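PDB 3M86: amoebiasin-2 from Entamoeba histolytica, which inhibits the parasite's own cysteine proteases CP1, CP2 and, less strongly, CP5 by wedging three loops into their substrate-binding site. Local coordinates for residues N23-I28 / E73-P78. Sequence-based numbering, arbitrary orientation.
Sequences NDLIKI and EIQLKP
Lys27 and Gln75 face each other as a non-hydrogen-bonded antiparallel pair, and their side chains run alongside one another in the same direction. Both place CG beside the backbone N (chi1 -73° and -57°) and continue extended, which lays the lysine methylenes against the amide: Lys27 CE lies 3.4 Å from Gln75 CD. The amide itself is oriented within its own strand, where Gln75 NE2 donates to Glu73 OE1 at 2.8 Å; the acceptor lies close to the amide plane, while the nitrogen meets the carboxylate from above its plane. Lys27 NZ and Glu73 OE2 are 4.5 Å apart, too far for a salt bridge, and one water links them, accepting from NZ and donating to OE2, which also accepts a hydrogen bond from Gln29 NE2. Farther along this face, Leu25 CD2 packs tightly on Lys77 CB at 3.5 Å.

Two hydrogen-bonded pairs, Ile26–Leu76 and Ile28–Ile74, flank the lysine–glutamine pair, each closed by two backbone bonds; Ile26 N to Leu76 O is almost straight (178°). Their side chains share the opposite face, where Ile28 CD1 approaches Leu76 CD1 diagonally at 4.3 Å. In this chagasin-family β-sandwich, strands 25-32 and 70-78 are the central pair of one sheet, between edge strands 6-9 and 49-58, and the isoleucine–leucine face packs against Ile86 and Leu88 of strand 82-91 and Val108 of strand 102-110.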
# COMPACT_ATOMS: atom_id res chain seq x y z
N ASN A 23 7.44 12.81 -10.92
CA ASN A 23 8.52 11.83 -10.91
C ASN A 23 8.76 11.22 -9.54
O ASN A 23 9.79 10.58 -9.31
CB ASN A 23 9.81 12.44 -11.45
CG ASN A 23 10.22 13.69 -10.72
OD1 ASN A 23 9.45 14.24 -9.93
ND2 ASN A 23 11.43 14.17 -10.99
N ASP A 24 7.81 11.39 -8.64
CA ASP A 24 7.90 10.81 -7.29
C ASP A 24 7.48 9.34 -7.27
O ASP A 24 7.01 8.81 -8.28
CB ASP A 24 7.03 11.61 -6.32
CG ASP A 24 7.66 12.93 -5.90
OD1 ASP A 24 7.00 13.68 -5.15
OD2 ASP A 24 8.80 13.24 -6.32
N LEU A 25 7.64 8.69 -6.11
CA LEU A 25 7.18 7.33 -5.91
C LEU A 25 6.38 7.24 -4.62
O LEU A 25 6.70 7.94 -3.66
CB LEU A 25 8.36 6.36 -5.82
CG LEU A 25 9.09 5.91 -7.07
CD1 LEU A 25 10.24 5.00 -6.67
CD2 LEU A 25 8.14 5.19 -8.01
N ILE A 26 5.37 6.38 -4.61
CA ILE A 26 4.64 6.06 -3.38
C ILE A 26 5.02 4.66 -2.95
O ILE A 26 5.03 3.74 -3.77
CB ILE A 26 3.13 6.12 -3.61
CG1 ILE A 26 2.71 7.55 -3.91
CG2 ILE A 26 2.36 5.59 -2.38
CD1 ILE A 26 1.32 7.65 -4.48
N LYS A 27 5.36 4.51 -1.67
CA LYS A 27 5.64 3.19 -1.10
C LYS A 27 4.70 2.95 0.05
O LYS A 27 4.82 3.58 1.09
CB LYS A 27 7.10 3.07 -0.62
CG LYS A 27 8.17 2.95 -1.70
CD LYS A 27 9.50 2.48 -1.09
CE LYS A 27 10.63 2.49 -2.12
NZ LYS A 27 11.95 2.14 -1.52
N ILE A 28 3.75 2.04 -0.15
CA ILE A 28 2.79 1.66 0.87
C ILE A 28 3.40 0.47 1.60
O ILE A 28 3.67 -0.56 0.99
CB ILE A 28 1.46 1.28 0.23
CG1 ILE A 28 0.90 2.49 -0.52
CG2 ILE A 28 0.47 0.77 1.30
CD1 ILE A 28 -0.21 2.15 -1.50
N GLU A 73 4.86 -4.47 0.81
CA GLU A 73 5.27 -3.17 0.32
C GLU A 73 4.87 -3.06 -1.13
O GLU A 73 5.27 -3.88 -1.95
CB GLU A 73 6.78 -2.98 0.46
CG GLU A 73 7.19 -1.64 -0.12
CD GLU A 73 8.68 -1.50 -0.29
OE1 GLU A 73 9.22 -2.09 -1.25
OE2 GLU A 73 9.29 -0.80 0.53
N ILE A 74 4.08 -2.04 -1.43
CA ILE A 74 3.59 -1.83 -2.78
C ILE A 74 4.11 -0.47 -3.23
O ILE A 74 3.86 0.53 -2.57
CB ILE A 74 2.05 -1.80 -2.84
CG1 ILE A 74 1.49 -3.15 -2.37
CG2 ILE A 74 1.59 -1.50 -4.25
CD1 ILE A 74 0.03 -3.10 -1.96
N GLN A 75 4.86 -0.45 -4.32
CA GLN A 75 5.40 0.81 -4.82
C GLN A 75 4.68 1.22 -6.09
O GLN A 75 4.55 0.42 -7.02
CB GLN A 75 6.89 0.69 -5.09
CG GLN A 75 7.70 0.24 -3.89
CD GLN A 75 9.18 0.21 -4.22
OE1 GLN A 75 9.65 0.95 -5.08
NE2 GLN A 75 9.92 -0.65 -3.54
N LEU A 76 4.21 2.47 -6.12
CA LEU A 76 3.47 2.98 -7.28
C LEU A 76 4.16 4.18 -7.89
O LEU A 76 4.60 5.09 -7.17
CB LEU A 76 2.07 3.42 -6.87
CG LEU A 76 1.18 2.33 -6.26
CD1 LEU A 76 -0.10 2.96 -5.73
CD2 LEU A 76 0.91 1.27 -7.31
N LYS A 77 4.26 4.19 -9.20
CA LYS A 77 4.90 5.31 -9.88
C LYS A 77 3.86 5.99 -10.75
O LYS A 77 3.17 5.34 -11.51
CB LYS A 77 6.04 4.79 -10.76
CG LYS A 77 6.80 5.91 -11.47
CD LYS A 77 7.99 5.35 -12.25
CE LYS A 77 8.74 6.45 -12.97
NZ LYS A 77 9.93 5.92 -13.70
N PRO A 78 3.74 7.32 -10.64
CA PRO A 78 2.76 7.99 -11.50
C PRO A 78 3.00 7.76 -12.99
O PRO A 78 4.14 7.83 -13.46
CB PRO A 78 2.99 9.47 -11.19
CG PRO A 78 3.56 9.48 -9.82
CD PRO A 78 4.40 8.25 -9.71
O HOH W 1 11.84 -0.57 -0.22